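Sensor protein (PDB 3BWL) probably acts as a phosphorelay sensor kinase that transfers phosphate from ATP to a protein histidine, seen here as its PAS domain with 1H-indole-3-carbaldehyde bound. Local coordinates at residues A48-D53 / S99-E104; S61-D66 / D73-L78. All coordinates share one frame; numbering follows the deposited sequence.

Contact 1 of 2, residues A48-D53 / S99-E104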
# COMPACT_ATOMS: atom_id res chain seq x y z
N ALA A 48 11.05 4.34 -8.90
CA ALA A 48 10.64 5.02 -10.13
C ALA A 48 10.41 6.52 -9.92
O ALA A 48 10.91 7.32 -10.69
CB ALA A 48 9.40 4.40 -10.69
N GLU A 49 9.65 6.88 -8.90
CA GLU A 49 9.32 8.29 -8.62
C GLU A 49 10.59 9.10 -8.35
O GLU A 49 10.71 10.23 -8.81
CB GLU A 49 8.36 8.41 -7.44
CG GLU A 49 6.89 7.89 -7.75
CD GLU A 49 5.97 8.95 -8.35
OE1 GLU A 49 6.45 9.82 -9.11
OE2 GLU A 49 4.76 8.93 -8.01
N LEU A 50 11.57 8.51 -7.66
CA LEU A 50 12.82 9.24 -7.33
C LEU A 50 13.93 9.08 -8.37
O LEU A 50 14.93 9.78 -8.29
CB LEU A 50 13.31 8.85 -5.93
CG LEU A 50 12.31 9.25 -4.82
CD1 LEU A 50 12.98 9.03 -3.47
CD2 LEU A 50 11.85 10.70 -4.95
N GLY A 51 13.73 8.19 -9.34
CA GLY A 51 14.71 7.93 -10.43
C GLY A 51 15.91 7.06 -10.06
O GLY A 51 16.96 7.11 -10.71
N TYR A 52 15.78 6.28 -8.99
CA TYR A 52 16.88 5.41 -8.55
C TYR A 52 16.58 3.95 -8.81
O TYR A 52 15.42 3.56 -8.86
CB TYR A 52 17.07 5.55 -7.04
CG TYR A 52 17.73 6.83 -6.64
CD1 TYR A 52 19.09 7.00 -6.84
CD2 TYR A 52 16.98 7.89 -6.11
CE1 TYR A 52 19.71 8.14 -6.50
CE2 TYR A 52 17.61 9.07 -5.75
CZ TYR A 52 18.97 9.17 -5.96
OH TYR A 52 19.65 10.30 -5.66
N ASP A 53 17.64 3.16 -9.00
CA ASP A 53 17.51 1.71 -9.00
C ASP A 53 17.46 1.31 -7.53
O ASP A 53 18.07 1.97 -6.69
CB ASP A 53 18.73 1.05 -9.65
CG ASP A 53 18.57 -0.45 -9.83
OD1 ASP A 53 17.84 -0.87 -10.76
OD2 ASP A 53 19.18 -1.22 -9.05
N SER A 99 15.76 17.36 -8.89
CA SER A 99 14.43 17.96 -8.68
C SER A 99 13.89 17.51 -7.32
O SER A 99 14.41 16.55 -6.70
CB SER A 99 13.49 17.55 -9.83
OG SER A 99 13.26 16.14 -9.82
N THR A 100 12.84 18.18 -6.84
CA THR A 100 12.33 17.79 -5.52
C THR A 100 10.85 17.46 -5.61
O THR A 100 10.14 17.93 -6.49
CB THR A 100 12.58 18.87 -4.46
OG1 THR A 100 11.89 20.08 -4.82
CG2 THR A 100 14.11 19.13 -4.33
N MSE A 101 10.40 16.69 -4.63
CA MSE A 101 9.04 16.22 -4.59
C MSE A 101 8.50 16.44 -3.18
O MSE A 101 8.96 15.78 -2.28
CB MSE A 101 9.02 14.72 -4.90
CG MSE A 101 7.60 14.20 -4.91
SE MSE A 101 7.67 12.23 -5.00
CE MSE A 101 8.88 12.14 -6.31
N SER A 102 7.54 17.33 -2.99
CA SER A 102 6.89 17.47 -1.69
C SER A 102 5.97 16.30 -1.45
O SER A 102 5.21 15.91 -2.33
CB SER A 102 6.09 18.77 -1.59
OG SER A 102 6.98 19.85 -1.42
N VAL A 103 6.05 15.72 -0.24
CA VAL A 103 5.22 14.56 0.07
C VAL A 103 4.61 14.70 1.44
O VAL A 103 5.12 15.43 2.31
CB VAL A 103 6.04 13.23 0.05
CG1 VAL A 103 6.54 12.95 -1.37
CG2 VAL A 103 7.26 13.32 1.03
N GLU A 104 3.49 14.02 1.61
CA GLU A 104 3.02 13.72 2.95
C GLU A 104 3.28 12.26 3.21
O GLU A 104 2.77 11.37 2.48
CB GLU A 104 1.53 14.02 3.13
CG GLU A 104 1.05 13.69 4.55
CD GLU A 104 -0.43 13.90 4.73
OE1 GLU A 104 -1.23 13.17 4.11
OE2 GLU A 104 -0.81 14.79 5.53
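Met101, present as selenomethionine, carries the apolar contact with a single atom, its terminal methyl CE. This methyl lies 3.6 Å from Leu50 CD2, and the two side chains meet at about a right angle. Met101 runs out from its strand almost fully extended, with CG opposite the backbone N (chi1 -179°), and bends only at the last torsion (chi3 -46°), which swings CE toward the end of helix 44-50. Leu50 does not aim its CB at the strand; it is the CD2 branch that reaches the methyl. Glu49 adds its aliphatic root, CB standing 3.9 Å from the same CE. Met29 of strand 29-33 touches all three side chains.

Strand 100-112 is an inner strand of the antiparallel PAS sheet, and helix 44-50 is the short helix that follows the first two strands, so the contact packs a helix end against the sheet. That end is a Schellman motif: Gly51, with positive phi, is the C-prime residue, its N bonding to Ala48 O at 3.2 Å while Tyr52 N reaches back to the carbonyl oxygen of the residue before Ala48.

The carbonyl oxygen of Glu49 lies 3.6 Å from Met101 CE, a van der Waals contact, and also receives a weak hydrogen bond from Arg95 NE. The Glu49 chain, bent at chi2 (-87°), takes its carboxylate to another partner: OE2 forms a salt bridge with Arg86 NH1 of the second subunit.

Contact 2 of 2, residues S61-D66 / D73-L78; sequences SIWEFD and DVQTQL. With MG (magnesium ion), chain E; I3A (1H-indole-3-carbaldehyde), chain F.
The ligand pocket of this PAS domain is bounded in part by the loop 61-66 and helix 71-79, which meet through Ile62, Trp63 and Val74 beside the bound 1H-indole-3-carbaldehyde. Val74 is the helix residue that meets both loop side chains. Its CG1 packs against Ile62 CG2 at 3.6 Å, while CG2 lies against Trp63 CB; both loop side chains cross it at about a right angle. Trp63 holds CG between its backbone N and carbonyl carbon (chi1 54°), a crowded position that presents the edge of the indole at CE3 to Val74 CB, 3.7 Å away. Ser61 CB rests over one face of this ring, toward its rim.

Ile62 divides its branches between the helix and the ligand: CG2 meets Val74, whereas CG1 stands 3.4 Å above C3 of the ligand, and CD1 follows near the aldehyde carbon C3'. Shortened to an alanine, Ile62 would lose both branches, which is likely to uncover C3 of the ligand on this side and open a gap beside Val74 CG1. Leu78 CD2 and Gln77 CG approach the six-membered ring from the helix.

The ligand N-H is gripped by Asp66: N donates to OD2 at 2.7 Å with an angle of 164°. Asp66 OD1 accepts from the backbone N of both Met68 and Leu92, bonds that should hold the carboxylate in its rotation.

At the start of the helix segment Asp73 binds a magnesium ion through OD1 at 2.1 Å, and five waters complete its six ligands. One of these, water 1, donates a hydrogen bond of 2.7 Å to Asp73 OD2.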
# COMPACT_ATOMS: atom_id res chain seq x y z
N SER A 61 20.30 5.52 4.38
CA SER A 61 19.46 6.07 5.43
C SER A 61 18.44 7.03 4.81
O SER A 61 18.74 7.76 3.83
CB SER A 61 20.31 6.77 6.50
OG SER A 61 21.26 5.82 6.99
N ILE A 62 17.27 7.09 5.41
CA ILE A 62 16.20 7.91 4.81
C ILE A 62 16.53 9.41 4.75
O ILE A 62 16.05 10.13 3.83
CB ILE A 62 14.83 7.63 5.47
CG1 ILE A 62 13.66 8.19 4.63
CG2 ILE A 62 14.83 8.17 6.93
CD1 ILE A 62 13.44 7.51 3.27
N TRP A 63 17.34 9.91 5.69
CA TRP A 63 17.68 11.34 5.66
C TRP A 63 18.54 11.68 4.44
O TRP A 63 18.72 12.86 4.15
CB TRP A 63 18.42 11.77 6.93
CG TRP A 63 19.63 10.95 7.24
CD1 TRP A 63 20.88 11.13 6.74
CD2 TRP A 63 19.72 9.86 8.19
NE1 TRP A 63 21.74 10.20 7.27
CE2 TRP A 63 21.06 9.43 8.18
CE3 TRP A 63 18.80 9.23 9.03
CZ2 TRP A 63 21.51 8.39 9.01
CZ3 TRP A 63 19.25 8.15 9.84
CH2 TRP A 63 20.59 7.75 9.82
N GLU A 64 19.08 10.67 3.75
CA GLU A 64 19.87 10.94 2.54
C GLU A 64 18.97 11.39 1.38
O GLU A 64 19.45 12.01 0.41
CB GLU A 64 20.71 9.73 2.09
CG GLU A 64 21.69 9.27 3.15
CD GLU A 64 22.55 8.10 2.67
OE1 GLU A 64 23.29 8.27 1.68
OE2 GLU A 64 22.51 7.02 3.31
N PHE A 65 17.67 11.07 1.49
CA PHE A 65 16.69 11.33 0.44
C PHE A 65 15.70 12.44 0.78
O PHE A 65 15.13 12.99 -0.11
CB PHE A 65 15.87 10.04 0.15
CG PHE A 65 16.72 8.95 -0.37
CD1 PHE A 65 17.08 8.92 -1.71
CD2 PHE A 65 17.25 7.99 0.50
CE1 PHE A 65 17.90 7.94 -2.21
CE2 PHE A 65 18.09 7.02 0.03
CZ PHE A 65 18.41 6.97 -1.34
N ASP A 66 15.43 12.67 2.07
CA ASP A 66 14.48 13.69 2.50
C ASP A 66 15.22 14.94 2.94
O ASP A 66 15.94 14.92 3.94
CB ASP A 66 13.64 13.17 3.67
CG ASP A 66 12.42 14.03 3.91
OD1 ASP A 66 12.46 15.26 3.58
OD2 ASP A 66 11.40 13.50 4.43
N ASP A 73 17.07 14.58 13.00
CA ASP A 73 15.62 14.73 12.85
C ASP A 73 14.93 13.40 12.69
O ASP A 73 13.90 13.16 13.29
CB ASP A 73 15.29 15.59 11.63
CG ASP A 73 15.76 17.05 11.78
OD1 ASP A 73 15.64 17.58 12.89
OD2 ASP A 73 16.17 17.64 10.77
N VAL A 74 15.52 12.53 11.87
CA VAL A 74 14.97 11.18 11.66
C VAL A 74 14.99 10.36 12.96
O VAL A 74 13.98 9.77 13.35
CB VAL A 74 15.66 10.41 10.51
CG1 VAL A 74 15.11 8.90 10.44
CG2 VAL A 74 15.49 11.15 9.17
N GLN A 75 16.13 10.35 13.65
CA GLN A 75 16.28 9.60 14.90
C GLN A 75 15.22 10.00 15.91
O GLN A 75 14.55 9.17 16.52
CB GLN A 75 17.69 9.81 15.46
CG GLN A 75 18.77 9.07 14.66
CD GLN A 75 20.17 9.66 14.75
OE1 GLN A 75 20.55 10.33 15.73
NE2 GLN A 75 20.96 9.42 13.70
N THR A 76 15.05 11.31 16.08
CA THR A 76 14.06 11.87 17.01
C THR A 76 12.64 11.49 16.58
O THR A 76 11.83 11.06 17.41
CB THR A 76 14.18 13.41 17.06
OG1 THR A 76 15.50 13.77 17.50
CG2 THR A 76 13.14 13.98 18.05
N GLN A 77 12.33 11.65 15.29
CA GLN A 77 11.01 11.25 14.79
C GLN A 77 10.68 9.79 15.14
O GLN A 77 9.61 9.50 15.70
CB GLN A 77 10.94 11.43 13.27
CG GLN A 77 9.55 11.19 12.65
CD GLN A 77 8.59 12.34 12.89
OE1 GLN A 77 8.48 12.85 14.00
NE2 GLN A 77 7.89 12.76 11.84
N LEU A 78 11.59 8.88 14.78
CA LEU A 78 11.33 7.41 14.92
C LEU A 78 11.25 6.98 16.39
O LEU A 78 10.39 6.16 16.75
CB LEU A 78 12.40 6.62 14.19
CG LEU A 78 12.54 6.84 12.69
CD1 LEU A 78 13.70 5.99 12.08
CD2 LEU A 78 11.19 6.52 12.00
MG MG E . 16.61 19.18 13.80
O I3A F . 10.07 6.66 5.58
C3' I3A F . 10.08 7.65 4.86
C3 I3A F . 10.41 9.00 5.44
C2 I3A F . 10.51 10.14 4.60
N I3A F . 10.84 11.13 5.49
C8 I3A F . 10.98 10.67 6.76
C9 I3A F . 10.73 9.30 6.78
C4 I3A F . 10.78 8.58 7.99
C5 I3A F . 11.13 9.26 9.19
C6 I3A F . 11.42 10.64 9.16
C7 I3A F . 11.33 11.34 7.95
O HOH W 1 17.05 19.98 11.85
O HOH W 2 14.82 20.45 13.84
O HOH W 3 17.93 20.53 14.84
O HOH W 4 18.38 18.05 13.71
O HOH W 5 15.92 18.37 15.70

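In the fold
After the N-terminal helix 2-25 the chain lays down strands 29-33 and 39-42 and enters helix 44-50, where contact 1 begins. It then runs through the loop 61-66 and turns into helix 71-79, and contact 2 closes this short excursion of six intervening residues. Strand 86-94 follows, and strand 100-112 brings the chain back to complete contact 1, so contact 2 is nested within the larger loop. Contact 1 ties a helix to the sheet, whereas contact 2 joins a loop to the next helix. Their centres are 16 Å apart, yet they touch: Tyr52 CE2 meets Phe65 CE1 at 3.7 Å in an edge-to-face ring pair.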